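Local coordinates for hypothetical conserved protein (Geobacillus kaustophilus, PDB 2YXY) that is of unknown function but belongs to the DUF1811 family, a member of the SH3 clan, and joins a helical hairpin to a small antiparallel sheet, at residues A50-P59 against L102-P110; I70-K79 against A88-N96. One frame throughout, in Å; residues are numbered along the deposited sequence.

Interaction 1: residues A50-P59 against L102-P110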
ATOM      1  N   ALA A  50      -2.598  -1.075  -3.734  1.00 14.60           N
ATOM      2  CA  ALA A  50      -1.807  -1.143  -2.511  1.00 25.31           C
ATOM      3  C   ALA A  50      -2.734  -1.419  -1.314  1.00 22.74           C
ATOM      4  O   ALA A  50      -2.410  -2.221  -0.421  1.00 23.21           O
ATOM      5  CB  ALA A  50      -1.056   0.188  -2.296  1.00 19.69           C
ATOM      6  N   MET A  51      -3.881  -0.747  -1.288  1.00 19.80           N
ATOM      7  CA  MET A  51      -4.816  -0.941  -0.181  1.00 18.61           C
ATOM      8  C   MET A  51      -5.365  -2.347  -0.169  1.00 19.18           C
ATOM      9  O   MET A  51      -5.415  -2.973   0.881  1.00 22.37           O
ATOM     10  CB  MET A  51      -5.967   0.068  -0.250  1.00 16.61           C
ATOM     11  CG  MET A  51      -5.578   1.454   0.194  1.00 26.25           C
ATOM     12  SD  MET A  51      -4.861   1.490   1.863  1.00 30.30           S
ATOM     13  CE  MET A  51      -6.170   0.854   2.839  1.00 20.21           C
ATOM     14  N   ALA A  52      -5.788  -2.848  -1.328  1.00 15.64           N
ATOM     15  CA  ALA A  52      -6.308  -4.199  -1.351  1.00 19.48           C
ATOM     16  C   ALA A  52      -5.212  -5.191  -0.912  1.00 26.15           C
ATOM     17  O   ALA A  52      -5.497  -6.149  -0.195  1.00 21.64           O
ATOM     18  CB  ALA A  52      -6.825  -4.550  -2.742  1.00 21.55           C
ATOM     19  N   LYS A  53      -3.970  -4.969  -1.343  1.00 18.80           N
ATOM     20  CA  LYS A  53      -2.879  -5.859  -0.945  1.00 20.62           C
ATOM     21  C   LYS A  53      -2.651  -5.857   0.572  1.00 18.84           C
ATOM     22  O   LYS A  53      -2.408  -6.903   1.159  1.00 19.19           O
ATOM     23  CB  LYS A  53      -1.578  -5.468  -1.656  1.00 16.32           C
ATOM     24  CG  LYS A  53      -1.532  -5.887  -3.134  1.00 23.88           C
ATOM     25  CD  LYS A  53      -0.194  -5.451  -3.762  1.00 23.57           C
ATOM     26  CE  LYS A  53      -0.044  -5.974  -5.173  1.00 26.16           C
ATOM     27  NZ  LYS A  53       1.084  -5.237  -5.853  1.00 37.22           N
ATOM     28  N   ALA A  54      -2.776  -4.687   1.191  1.00 18.08           N
ATOM     29  CA  ALA A  54      -2.575  -4.544   2.618  1.00 22.77           C
ATOM     30  C   ALA A  54      -3.491  -5.444   3.441  1.00 25.86           C
ATOM     31  O   ALA A  54      -3.105  -5.913   4.516  1.00 21.70           O
ATOM     32  CB  ALA A  54      -2.792  -3.096   3.027  1.00 14.80           C
ATOM     33  N   TYR A  55      -4.708  -5.650   2.948  1.00 21.92           N
ATOM     34  CA  TYR A  55      -5.664  -6.496   3.632  1.00 22.21           C
ATOM     35  C   TYR A  55      -5.369  -7.989   3.478  1.00 25.62           C
ATOM     36  O   TYR A  55      -6.119  -8.808   3.989  1.00 27.70           O
ATOM     37  CB  TYR A  55      -7.087  -6.187   3.150  1.00 17.87           C
ATOM     38  CG  TYR A  55      -7.629  -4.955   3.818  1.00 21.21           C
ATOM     39  CD1 TYR A  55      -7.645  -3.716   3.156  1.00 16.46           C
ATOM     40  CD2 TYR A  55      -8.056  -5.005   5.143  1.00 19.60           C
ATOM     41  CE1 TYR A  55      -8.073  -2.555   3.811  1.00 19.99           C
ATOM     42  CE2 TYR A  55      -8.482  -3.849   5.806  1.00 26.34           C
ATOM     43  CZ  TYR A  55      -8.483  -2.631   5.128  1.00 17.53           C
ATOM     44  OH  TYR A  55      -8.872  -1.499   5.786  1.00 27.89           O
ATOM     45  N   MET A  56      -4.304  -8.342   2.751  1.00 21.35           N
ATOM     46  CA  MET A  56      -3.904  -9.748   2.604  1.00 28.24           C
ATOM     47  C   MET A  56      -2.594  -9.957   3.377  1.00 33.09           C
ATOM     48  O   MET A  56      -1.989 -11.021   3.308  1.00 32.62           O
ATOM     49  CB  MET A  56      -3.680 -10.140   1.136  1.00 33.55           C
ATOM     50  CG  MET A  56      -4.917  -9.993   0.251  1.00 31.82           C
ATOM     51  SD  MET A  56      -4.821 -10.845  -1.331  1.00 29.93           S
ATOM     52  CE  MET A  56      -3.383 -10.152  -2.027  1.00 35.34           C
ATOM     53  N   LEU A  57      -2.160  -8.934   4.109  1.00 30.89           N
ATOM     54  CA  LEU A  57      -0.934  -9.039   4.900  1.00 37.17           C
ATOM     55  C   LEU A  57      -1.234  -9.038   6.396  1.00 37.18           C
ATOM     56  O   LEU A  57      -2.357  -8.762   6.823  1.00 37.86           O
ATOM     57  CB  LEU A  57       0.034  -7.896   4.577  1.00 29.24           C
ATOM     58  CG  LEU A  57       0.551  -7.847   3.134  1.00 38.29           C
ATOM     59  CD1 LEU A  57       1.501  -6.664   3.000  1.00 32.28           C
ATOM     60  CD2 LEU A  57       1.274  -9.151   2.771  1.00 28.06           C
ATOM     61  N   ASN A  58      -0.206  -9.317   7.192  1.00 38.70           N
ATOM     62  CA  ASN A  58      -0.366  -9.383   8.641  1.00 38.03           C
ATOM     63  C   ASN A  58       0.309  -8.189   9.297  1.00 34.55           C
ATOM     64  O   ASN A  58       1.535  -8.040   9.254  1.00 33.52           O
ATOM     65  CB  ASN A  58       0.228 -10.707   9.149  1.00 45.10           C
ATOM     66  CG  ASN A  58      -0.252 -11.079  10.541  1.00 51.22           C
ATOM     67  OD1 ASN A  58       0.041 -12.175  11.029  1.00 62.80           O
ATOM     68  ND2 ASN A  58      -0.991 -10.180  11.189  1.00 47.77           N
ATOM     69  N   PRO A  59      -0.495  -7.308   9.906  1.00 29.67           N
ATOM     70  CA  PRO A  59      -0.022  -6.103  10.579  1.00 30.41           C
ATOM     71  C   PRO A  59       0.999  -6.438  11.672  1.00 41.72           C
ATOM     72  O   PRO A  59       1.865  -5.624  11.992  1.00 39.81           O
ATOM     73  CB  PRO A  59      -1.300  -5.508  11.144  1.00 35.04           C
ATOM     74  CG  PRO A  59      -2.351  -5.967  10.174  1.00 31.59           C
ATOM     75  CD  PRO A  59      -1.962  -7.395   9.956  1.00 35.68           C
ATOM     76  N   LEU A 102       1.025   4.965   5.933  1.00 31.00           N
ATOM     77  CA  LEU A 102       1.354   4.165   4.767  1.00 33.39           C
ATOM     78  C   LEU A 102       0.772   2.770   4.903  1.00 28.48           C
ATOM     79  O   LEU A 102       0.856   2.176   5.975  1.00 30.60           O
ATOM     80  CB  LEU A 102       2.876   4.076   4.637  1.00 37.62           C
ATOM     81  CG  LEU A 102       3.552   4.249   3.276  1.00 46.56           C
ATOM     82  CD1 LEU A 102       3.109   5.562   2.629  1.00 41.10           C
ATOM     83  CD2 LEU A 102       5.067   4.237   3.467  1.00 44.70           C
ATOM     84  N   PRO A 103       0.162   2.234   3.824  1.00 26.92           N
ATOM     85  CA  PRO A 103      -0.411   0.876   3.895  1.00 24.62           C
ATOM     86  C   PRO A 103       0.762  -0.068   4.131  1.00 25.41           C
ATOM     87  O   PRO A 103       1.850   0.145   3.553  1.00 26.15           O
ATOM     88  CB  PRO A 103      -1.036   0.659   2.500  1.00 26.60           C
ATOM     89  CG  PRO A 103      -1.224   2.051   1.937  1.00 29.10           C
ATOM     90  CD  PRO A 103      -0.000   2.818   2.474  1.00 27.30           C
ATOM     91  N   ILE A 104       0.561  -1.103   4.948  1.00 19.44           N
ATOM     92  CA  ILE A 104       1.653  -2.036   5.245  1.00 23.40           C
ATOM     93  C   ILE A 104       2.175  -2.759   4.001  1.00 26.65           C
ATOM     94  O   ILE A 104       3.305  -3.273   3.986  1.00 26.27           O
ATOM     95  CB  ILE A 104       1.244  -3.075   6.351  1.00 25.61           C
ATOM     96  CG1 ILE A 104      -0.018  -3.867   5.951  1.00 19.79           C
ATOM     97  CG2 ILE A 104       0.972  -2.331   7.650  1.00 29.09           C
ATOM     98  CD1 ILE A 104      -0.404  -4.947   7.003  1.00 22.70           C
ATOM     99  N   SER A 105       1.372  -2.772   2.941  1.00 23.93           N
ATOM    100  CA  SER A 105       1.793  -3.412   1.698  1.00 23.81           C
ATOM    101  C   SER A 105       2.949  -2.635   1.029  1.00 27.18           C
ATOM    102  O   SER A 105       3.580  -3.137   0.099  1.00 27.83           O
ATOM    103  CB  SER A 105       0.601  -3.495   0.734  1.00 21.65           C
ATOM    104  OG  SER A 105       0.012  -2.210   0.578  1.00 21.72           O
ATOM    105  N   LEU A 106       3.215  -1.409   1.483  1.00 23.50           N
ATOM    106  CA  LEU A 106       4.307  -0.626   0.904  1.00 28.91           C
ATOM    107  C   LEU A 106       5.632  -0.708   1.713  1.00 35.77           C
ATOM    108  O   LEU A 106       6.561   0.041   1.439  1.00 35.74           O
ATOM    109  CB  LEU A 106       3.866   0.847   0.720  1.00 24.76           C
ATOM    110  CG  LEU A 106       2.674   1.057  -0.261  1.00 32.10           C
ATOM    111  CD1 LEU A 106       2.450   2.534  -0.512  1.00 30.89           C
ATOM    112  CD2 LEU A 106       2.953   0.366  -1.607  1.00 22.79           C
ATOM    113  N   LEU A 107       5.704  -1.620   2.689  1.00 30.48           N
ATOM    114  CA  LEU A 107       6.897  -1.813   3.523  1.00 35.93           C
ATOM    115  C   LEU A 107       7.496  -3.189   3.231  1.00 34.85           C
ATOM    116  O   LEU A 107       6.830  -4.206   3.407  1.00 35.33           O
ATOM    117  CB  LEU A 107       6.534  -1.731   5.010  1.00 31.59           C
ATOM    118  CG  LEU A 107       5.804  -0.471   5.484  1.00 33.73           C
ATOM    119  CD1 LEU A 107       5.463  -0.622   6.960  1.00 32.90           C
ATOM    120  CD2 LEU A 107       6.660   0.772   5.240  1.00 34.61           C
ATOM    121  N   ARG A 108       8.740  -3.231   2.770  1.00 38.16           N
ATOM    122  CA  ARG A 108       9.346  -4.509   2.447  1.00 45.94           C
ATOM    123  C   ARG A 108       9.419  -5.407   3.658  1.00 52.40           C
ATOM    124  O   ARG A 108      10.103  -5.095   4.636  1.00 47.59           O
ATOM    125  CB  ARG A 108      10.720  -4.310   1.816  1.00 51.89           C
ATOM    126  CG  ARG A 108      10.585  -3.676   0.450  1.00 63.84           C
ATOM    127  CD  ARG A 108      11.835  -3.739  -0.396  1.00 69.72           C
ATOM    128  NE  ARG A 108      11.610  -2.991  -1.629  1.00 80.04           N
ATOM    129  CZ  ARG A 108      12.528  -2.768  -2.562  1.00 83.74           C
ATOM    130  NH1 ARG A 108      13.759  -3.242  -2.415  1.00 86.14           N
ATOM    131  NH2 ARG A 108      12.210  -2.061  -3.641  1.00 85.20           N
ATOM    132  N   LYS A 109       8.663  -6.504   3.573  1.00 61.00           N
ATOM    133  CA  LYS A 109       8.542  -7.517   4.619  1.00 74.51           C
ATOM    134  C   LYS A 109       9.909  -7.793   5.236  1.00 81.15           C
ATOM    135  O   LYS A 109      10.912  -7.860   4.524  1.00 82.23           O
ATOM    136  CB  LYS A 109       7.949  -8.804   4.015  1.00 74.47           C
ATOM    137  CG  LYS A 109       7.555  -9.891   5.008  1.00 77.51           C
ATOM    138  CD  LYS A 109       6.238  -9.594   5.731  1.00 79.34           C
ATOM    139  CE  LYS A 109       5.027  -9.636   4.790  1.00 77.16           C
ATOM    140  NZ  LYS A 109       4.825  -8.377   4.007  1.00 70.25           N
ATOM    141  N   PRO A 110       9.960  -7.957   6.572  1.00 88.29           N
ATOM    142  CA  PRO A 110      11.172  -8.225   7.356  1.00 91.78           C
ATOM    143  C   PRO A 110      12.441  -8.572   6.570  1.00 94.37           C
ATOM    144  O   PRO A 110      12.793  -9.771   6.504  1.00 93.25           O
ATOM    145  CB  PRO A 110      10.714  -9.337   8.284  1.00 92.99           C
ATOM    146  CG  PRO A 110       9.343  -8.815   8.686  1.00 94.92           C
ATOM    147  CD  PRO A 110       8.758  -8.230   7.388  1.00 90.70           C
TER

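Interaction 2: residues I70-K79 against A88-N96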
ATOM      1  N   ILE A  70      10.885   0.980   1.382  1.00 41.93           N
ATOM      2  CA  ILE A  70       9.568   1.291   0.847  1.00 42.15           C
ATOM      3  C   ILE A  70       9.391   0.633  -0.513  1.00 44.75           C
ATOM      4  O   ILE A  70      10.105   0.957  -1.460  1.00 46.94           O
ATOM      5  CB  ILE A  70       9.388   2.800   0.711  1.00 43.99           C
ATOM      6  CG1 ILE A  70       9.528   3.442   2.100  1.00 42.19           C
ATOM      7  CG2 ILE A  70       8.031   3.116   0.032  1.00 42.90           C
ATOM      8  CD1 ILE A  70       9.540   4.978   2.099  1.00 38.16           C
ATOM      9  N   GLU A  71       8.440  -0.296  -0.586  1.00 44.57           N
ATOM     10  CA  GLU A  71       8.121  -1.037  -1.807  1.00 44.27           C
ATOM     11  C   GLU A  71       7.898  -0.089  -2.974  1.00 40.94           C
ATOM     12  O   GLU A  71       7.221   0.917  -2.832  1.00 45.70           O
ATOM     13  CB  GLU A  71       6.858  -1.874  -1.597  1.00 46.79           C
ATOM     14  CG  GLU A  71       6.663  -2.995  -2.610  1.00 60.58           C
ATOM     15  CD  GLU A  71       7.480  -4.223  -2.265  1.00 67.31           C
ATOM     16  OE1 GLU A  71       8.720  -4.110  -2.205  1.00 69.82           O
ATOM     17  OE2 GLU A  71       6.884  -5.300  -2.043  1.00 74.55           O
ATOM     18  N   GLY A  72       8.473  -0.419  -4.124  1.00 43.77           N
ATOM     19  CA  GLY A  72       8.322   0.424  -5.293  1.00 44.89           C
ATOM     20  C   GLY A  72       9.181   1.670  -5.222  1.00 54.13           C
ATOM     21  O   GLY A  72       8.971   2.618  -5.978  1.00 53.96           O
ATOM     22  N   ALA A  73      10.147   1.689  -4.309  1.00 52.27           N
ATOM     23  CA  ALA A  73      11.016   2.849  -4.180  1.00 54.84           C
ATOM     24  C   ALA A  73      12.360   2.464  -3.567  1.00 56.90           C
ATOM     25  O   ALA A  73      12.611   2.692  -2.384  1.00 57.34           O
ATOM     26  CB  ALA A  73      10.329   3.923  -3.341  1.00 48.48           C
ATOM     27  N   PRO A  74      13.247   1.877  -4.377  1.00 59.90           N
ATOM     28  CA  PRO A  74      14.584   1.445  -3.941  1.00 61.14           C
ATOM     29  C   PRO A  74      15.383   2.532  -3.216  1.00 58.23           C
ATOM     30  O   PRO A  74      15.320   3.706  -3.581  1.00 56.64           O
ATOM     31  CB  PRO A  74      15.252   1.026  -5.250  1.00 63.40           C
ATOM     32  CG  PRO A  74      14.088   0.567  -6.094  1.00 64.02           C
ATOM     33  CD  PRO A  74      13.059   1.637  -5.819  1.00 60.84           C
ATOM     34  N   GLY A  75      16.129   2.133  -2.188  1.00 58.63           N
ATOM     35  CA  GLY A  75      16.937   3.085  -1.440  1.00 59.03           C
ATOM     36  C   GLY A  75      16.207   4.015  -0.480  1.00 60.22           C
ATOM     37  O   GLY A  75      16.842   4.823   0.205  1.00 63.36           O
ATOM     38  N   GLU A  76      14.882   3.924  -0.413  1.00 55.72           N
ATOM     39  CA  GLU A  76      14.129   4.780   0.500  1.00 50.07           C
ATOM     40  C   GLU A  76      13.616   3.946   1.672  1.00 47.76           C
ATOM     41  O   GLU A  76      13.281   2.768   1.507  1.00 43.43           O
ATOM     42  CB  GLU A  76      13.000   5.455  -0.254  1.00 52.00           C
ATOM     43  CG  GLU A  76      13.512   6.110  -1.507  1.00 61.44           C
ATOM     44  CD  GLU A  76      12.546   7.104  -2.068  1.00 70.65           C
ATOM     45  OE1 GLU A  76      12.126   7.994  -1.296  1.00 77.83           O
ATOM     46  OE2 GLU A  76      12.215   6.999  -3.270  1.00 74.24           O
ATOM     47  N   TYR A  77      13.578   4.548   2.859  1.00 43.55           N
ATOM     48  CA  TYR A  77      13.159   3.825   4.057  1.00 38.02           C
ATOM     49  C   TYR A  77      12.122   4.560   4.863  1.00 35.82           C
ATOM     50  O   TYR A  77      12.038   5.792   4.827  1.00 37.86           O
ATOM     51  CB  TYR A  77      14.377   3.494   4.951  1.00 32.65           C
ATOM     52  CG  TYR A  77      15.280   2.428   4.363  1.00 33.96           C
ATOM     53  CD1 TYR A  77      16.166   2.726   3.319  1.00 37.06           C
ATOM     54  CD2 TYR A  77      15.184   1.102   4.785  1.00 37.65           C
ATOM     55  CE1 TYR A  77      16.920   1.734   2.708  1.00 31.41           C
ATOM     56  CE2 TYR A  77      15.931   0.105   4.184  1.00 39.46           C
ATOM     57  CZ  TYR A  77      16.796   0.420   3.143  1.00 41.77           C
ATOM     58  OH  TYR A  77      17.519  -0.596   2.532  1.00 39.73           O
ATOM     59  N   PHE A  78      11.344   3.789   5.614  1.00 35.87           N
ATOM     60  CA  PHE A  78      10.276   4.349   6.430  1.00 32.71           C
ATOM     61  C   PHE A  78      10.459   3.898   7.872  1.00 32.97           C
ATOM     62  O   PHE A  78      10.672   2.721   8.149  1.00 34.33           O
ATOM     63  CB  PHE A  78       8.921   3.854   5.881  1.00 30.65           C
ATOM     64  CG  PHE A  78       7.723   4.527   6.481  1.00 27.09           C
ATOM     65  CD1 PHE A  78       6.921   3.852   7.395  1.00 27.25           C
ATOM     66  CD2 PHE A  78       7.363   5.818   6.093  1.00 30.30           C
ATOM     67  CE1 PHE A  78       5.771   4.432   7.899  1.00 25.58           C
ATOM     68  CE2 PHE A  78       6.204   6.423   6.594  1.00 32.14           C
ATOM     69  CZ  PHE A  78       5.404   5.724   7.505  1.00 35.47           C
ATOM     70  N   LYS A  79      10.358   4.840   8.792  1.00 37.77           N
ATOM     71  CA  LYS A  79      10.520   4.530  10.197  1.00 40.87           C
ATOM     72  C   LYS A  79       9.134   4.472  10.814  1.00 36.61           C
ATOM     73  O   LYS A  79       8.427   5.469  10.848  1.00 37.59           O
ATOM     74  CB  LYS A  79      11.345   5.622  10.864  1.00 44.51           C
ATOM     75  CG  LYS A  79      12.183   5.124  12.011  1.00 57.00           C
ATOM     76  CD  LYS A  79      11.348   4.572  13.124  1.00 53.67           C
ATOM     77  CE  LYS A  79      12.251   4.267  14.310  1.00 67.62           C
ATOM     78  NZ  LYS A  79      13.117   5.439  14.629  1.00 58.44           N
ATOM     79  N   ALA A  88       0.675   1.939   8.727  1.00 32.58           N
ATOM     80  CA  ALA A  88       1.857   2.147   9.536  1.00 33.22           C
ATOM     81  C   ALA A  88       2.011   3.648   9.527  1.00 31.41           C
ATOM     82  O   ALA A  88       2.093   4.248   8.462  1.00 30.21           O
ATOM     83  CB  ALA A  88       3.068   1.487   8.888  1.00 34.74           C
ATOM     84  N   TRP A  89       1.983   4.266  10.699  1.00 34.33           N
ATOM     85  CA  TRP A  89       2.179   5.707  10.784  1.00 34.15           C
ATOM     86  C   TRP A  89       3.652   5.888  11.127  1.00 38.23           C
ATOM     87  O   TRP A  89       4.175   5.225  12.025  1.00 33.76           O
ATOM     88  CB  TRP A  89       1.325   6.299  11.888  1.00 43.72           C
ATOM     89  CG  TRP A  89      -0.120   6.129  11.649  1.00 49.18           C
ATOM     90  CD1 TRP A  89      -0.863   4.994  11.825  1.00 48.62           C
ATOM     91  CD2 TRP A  89      -1.013   7.128  11.176  1.00 46.39           C
ATOM     92  NE1 TRP A  89      -2.171   5.234  11.489  1.00 49.67           N
ATOM     93  CE2 TRP A  89      -2.290   6.541  11.088  1.00 47.08           C
ATOM     94  CE3 TRP A  89      -0.857   8.470  10.815  1.00 46.00           C
ATOM     95  CZ2 TRP A  89      -3.407   7.246  10.659  1.00 48.26           C
ATOM     96  CZ3 TRP A  89      -1.967   9.174  10.385  1.00 54.53           C
ATOM     97  CH2 TRP A  89      -3.229   8.560  10.311  1.00 52.33           C
ATOM     98  N   GLY A  90       4.311   6.785  10.412  1.00 37.35           N
ATOM     99  CA  GLY A  90       5.727   7.016  10.634  1.00 41.46           C
ATOM    100  C   GLY A  90       6.212   8.077   9.673  1.00 39.17           C
ATOM    101  O   GLY A  90       5.447   8.959   9.284  1.00 42.54           O
ATOM    102  N   TRP A  91       7.471   7.995   9.264  1.00 45.54           N
ATOM    103  CA  TRP A  91       8.011   8.994   8.350  1.00 45.64           C
ATOM    104  C   TRP A  91       9.150   8.464   7.498  1.00 47.04           C
ATOM    105  O   TRP A  91       9.881   7.556   7.911  1.00 48.68           O
ATOM    106  CB  TRP A  91       8.471  10.216   9.154  1.00 55.72           C
ATOM    107  CG  TRP A  91       9.091   9.838  10.466  1.00 61.59           C
ATOM    108  CD1 TRP A  91      10.282   9.198  10.652  1.00 67.37           C
ATOM    109  CD2 TRP A  91       8.504   9.979  11.768  1.00 68.38           C
ATOM    110  NE1 TRP A  91      10.473   8.924  11.986  1.00 69.94           N
ATOM    111  CE2 TRP A  91       9.397   9.394  12.697  1.00 71.91           C
ATOM    112  CE3 TRP A  91       7.309  10.546  12.246  1.00 71.76           C
ATOM    113  CZ2 TRP A  91       9.132   9.350  14.075  1.00 73.47           C
ATOM    114  CZ3 TRP A  91       7.046  10.502  13.620  1.00 70.36           C
ATOM    115  CH2 TRP A  91       7.956   9.910  14.515  1.00 70.07           C
ATOM    116  N   ARG A  92       9.288   9.022   6.296  1.00 43.35           N
ATOM    117  CA  ARG A  92      10.354   8.621   5.387  1.00 48.68           C
ATOM    118  C   ARG A  92      11.635   9.290   5.858  1.00 47.58           C
ATOM    119  O   ARG A  92      11.636  10.476   6.157  1.00 46.42           O
ATOM    120  CB  ARG A  92      10.045   9.077   3.960  1.00 46.63           C
ATOM    121  CG  ARG A  92       8.784   8.463   3.370  1.00 52.96           C
ATOM    122  CD  ARG A  92       8.304   9.273   2.163  1.00 54.14           C
ATOM    123  NE  ARG A  92       7.060   8.762   1.586  1.00 47.20           N
ATOM    124  CZ  ARG A  92       6.994   7.872   0.597  1.00 50.49           C
ATOM    125  NH1 ARG A  92       5.812   7.469   0.137  1.00 48.83           N
ATOM    126  NH2 ARG A  92       8.105   7.394   0.054  1.00 46.22           N
ATOM    127  N   LEU A  93      12.725   8.538   5.920  1.00 51.13           N
ATOM    128  CA  LEU A  93      13.989   9.111   6.364  1.00 57.37           C
ATOM    129  C   LEU A  93      14.523  10.196   5.417  1.00 64.71           C
ATOM    130  O   LEU A  93      14.823  11.312   5.852  1.00 68.23           O
ATOM    131  CB  LEU A  93      15.024   8.001   6.545  1.00 49.23           C
ATOM    132  CG  LEU A  93      14.570   6.924   7.540  1.00 56.32           C
ATOM    133  CD1 LEU A  93      15.652   5.873   7.706  1.00 50.60           C
ATOM    134  CD2 LEU A  93      14.240   7.574   8.885  1.00 53.57           C
ATOM    135  N   LYS A  94      14.615   9.883   4.126  1.00 71.15           N
ATOM    136  CA  LYS A  94      15.131  10.838   3.151  1.00 75.28           C
ATOM    137  C   LYS A  94      14.238  12.041   2.902  1.00 79.63           C
ATOM    138  O   LYS A  94      14.579  12.907   2.097  1.00 83.05           O
ATOM    139  CB  LYS A  94      15.412  10.149   1.816  1.00 75.22           C
ATOM    140  CG  LYS A  94      16.650   9.269   1.815  1.00 81.10           C
ATOM    141  CD  LYS A  94      17.390   9.317   0.471  1.00 82.46           C
ATOM    142  CE  LYS A  94      16.556   8.774  -0.684  1.00 84.34           C
ATOM    143  NZ  LYS A  94      15.328   9.586  -0.948  1.00 89.52           N
ATOM    144  N   GLY A  95      13.103  12.109   3.583  1.00 81.75           N
ATOM    145  CA  GLY A  95      12.218  13.242   3.378  1.00 86.29           C
ATOM    146  C   GLY A  95      12.069  14.111   4.609  1.00 89.91           C
ATOM    147  O   GLY A  95      12.945  14.134   5.476  1.00 91.21           O
ATOM    148  N   ASN A  96      10.955  14.836   4.679  1.00 91.42           N
ATOM    149  CA  ASN A  96      10.659  15.702   5.814  1.00 93.76           C
ATOM    150  C   ASN A  96      10.203  14.812   6.975  1.00 94.18           C
ATOM    151  O   ASN A  96       9.678  13.715   6.753  1.00 95.82           O
ATOM    152  CB  ASN A  96       9.547  16.689   5.443  1.00 96.08           C
ATOM    153  CG  ASN A  96       9.293  17.725   6.526  1.00 99.24           C
ATOM    154  OD1 ASN A  96       9.059  17.388   7.688  1.00 99.45           O
ATOM    155  ND2 ASN A  96       9.329  18.997   6.144  1.00101.07           N
TER
HETATM  156  O   HOH W   1      13.053   7.456   3.024  1.00 59.81           O

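Interaction 1: residues A50-P59 against L102-P110
Ser105 offers its hydroxyl to the carbonyl of Ala50, the one hydrogen bond that links the last turns of helix 39-54 to the 3-10 turn 104-106 that follows strand 100-103. A short 3-10 turn placed before the last extended stretch is a familiar element of SH3-like barrels, consistent with the family of this protein. Here the last turns of helix 39-54 pack on it. The bond is short, 2.6 Å from Ser105 OG to Ala50 O, and its donor stands 37° above the carbonyl plane. Ala54 N reaches the same oxygen from the opposite face in the regular helical bond, so two donors grip it. The hydroxyl is placed by a chi1 of 53°, which sets OG between the backbone N and the carbonyl carbon. A valine here would probably leave Ala50 O with the helical bond alone and press a methyl against the carbonyl. The packing is close because the helix presents alanines: Ala54 CB lies 4.1 Å from Ile104 CG1, and Ala50 CB meets Leu106 CD2. Beyond the helix end, a type I turn from Ala54 to Leu57 swings the chain round Ile104, whose CD1 sits 3.8 Å from Leu57 CB and 3.9 Å from Pro59 CG. Leu57 also lays CD1 on the backbone of the turn, 3.5 Å from Ser105 CA. The solvent side is looser. Lys53 touches Ser105 through its CB and then runs outward, while the bent, poorly ordered chain of Lys109 brings NZ alongside the Leu57 methyls, a contact that its disorder leaves loose. At the margin toward strand 87-92, Met51 curls back and crosses the proline ring at about a right angle, its SD 3.7 Å from Pro103 CG.

Interaction 2: residues I70-K79 against A88-N96
Lys79 and Trp91 exchange two backbone hydrogen bonds, one almost perfectly straight: Lys79 N points at Trp91 O over 2.9 Å with an N-H...O angle of 177°. The return bond, from Trp91 N to Lys79 O, is more bent. On the face of the sheet shared by this pair, the indole lies beside the lysine chain, pointing the same way, with NE1 3.6 Å from Lys79 CB and Lys79 O over the rim of one ring face. On the other face, Phe78 lies mainly over the neighbouring backbone, with Ala88 CB and Arg92 CG at its rim. Its chi1 of -170° swings CG away from the backbone N and carries the ring across strand 87-92, CE2 standing 3.3 Å from Trp91 N, which lies over the ring face. Gly90 makes this possible: a beta carbon there would collide with both Phe78 CE1 and Lys79 O, and its CA already comes within 3.1 Å of that oxygen. These residues belong to the beta hairpin of strands 76-84 and 87-92 at the centre of the antiparallel sheet, in which Phe78 and Arg92 form a non-hydrogen-bonded pair. The short strands 76-79 and 88-92 run at 141°, antiparallel with a strong twist. Outward from the pair, Tyr77 O accepts Leu93 N at 3.0 Å and also a water that in turn accepts from Lys94 N, bridging the chain as it leaves the strand. Leu93 CD1 rests against Tyr77 CB. Farther out, Ile70 CD1 touches Arg92 NH2, the two chains crossing at about a right angle, and Glu76 OE1 lies off the guanidinium edge, beyond salt-bridge distance. Glu76 makes its salt bridge to Lys94, OE1 to NZ 3.6 Å. Opposite Trp91 N, Leu102 packs on Phe78, with Leu107 nearer the rim.

In the fold
Both contacts reach the same antiparallel sheet, their centres about 14 Å apart, and interaction 2 is nested within the chain loop that interaction 1 closes. They are joined through backbone: Leu102 O lies 2.8 Å from Ala88 N, a probable hydrogen bond linking strand 100-103 to strand 87-92, and Leu106 O lies 2.8 Å from Glu71 N, probably another. Leu107 CD1 adds packing against Ala88 CB at 3.7 Å. The 3-10 turn that receives the helix in interaction 1 is thus tied to segment 70-79, while Leu102 before it and Leu107 after it meet Ala88. No active site is known for this protein, so the relation described is architectural.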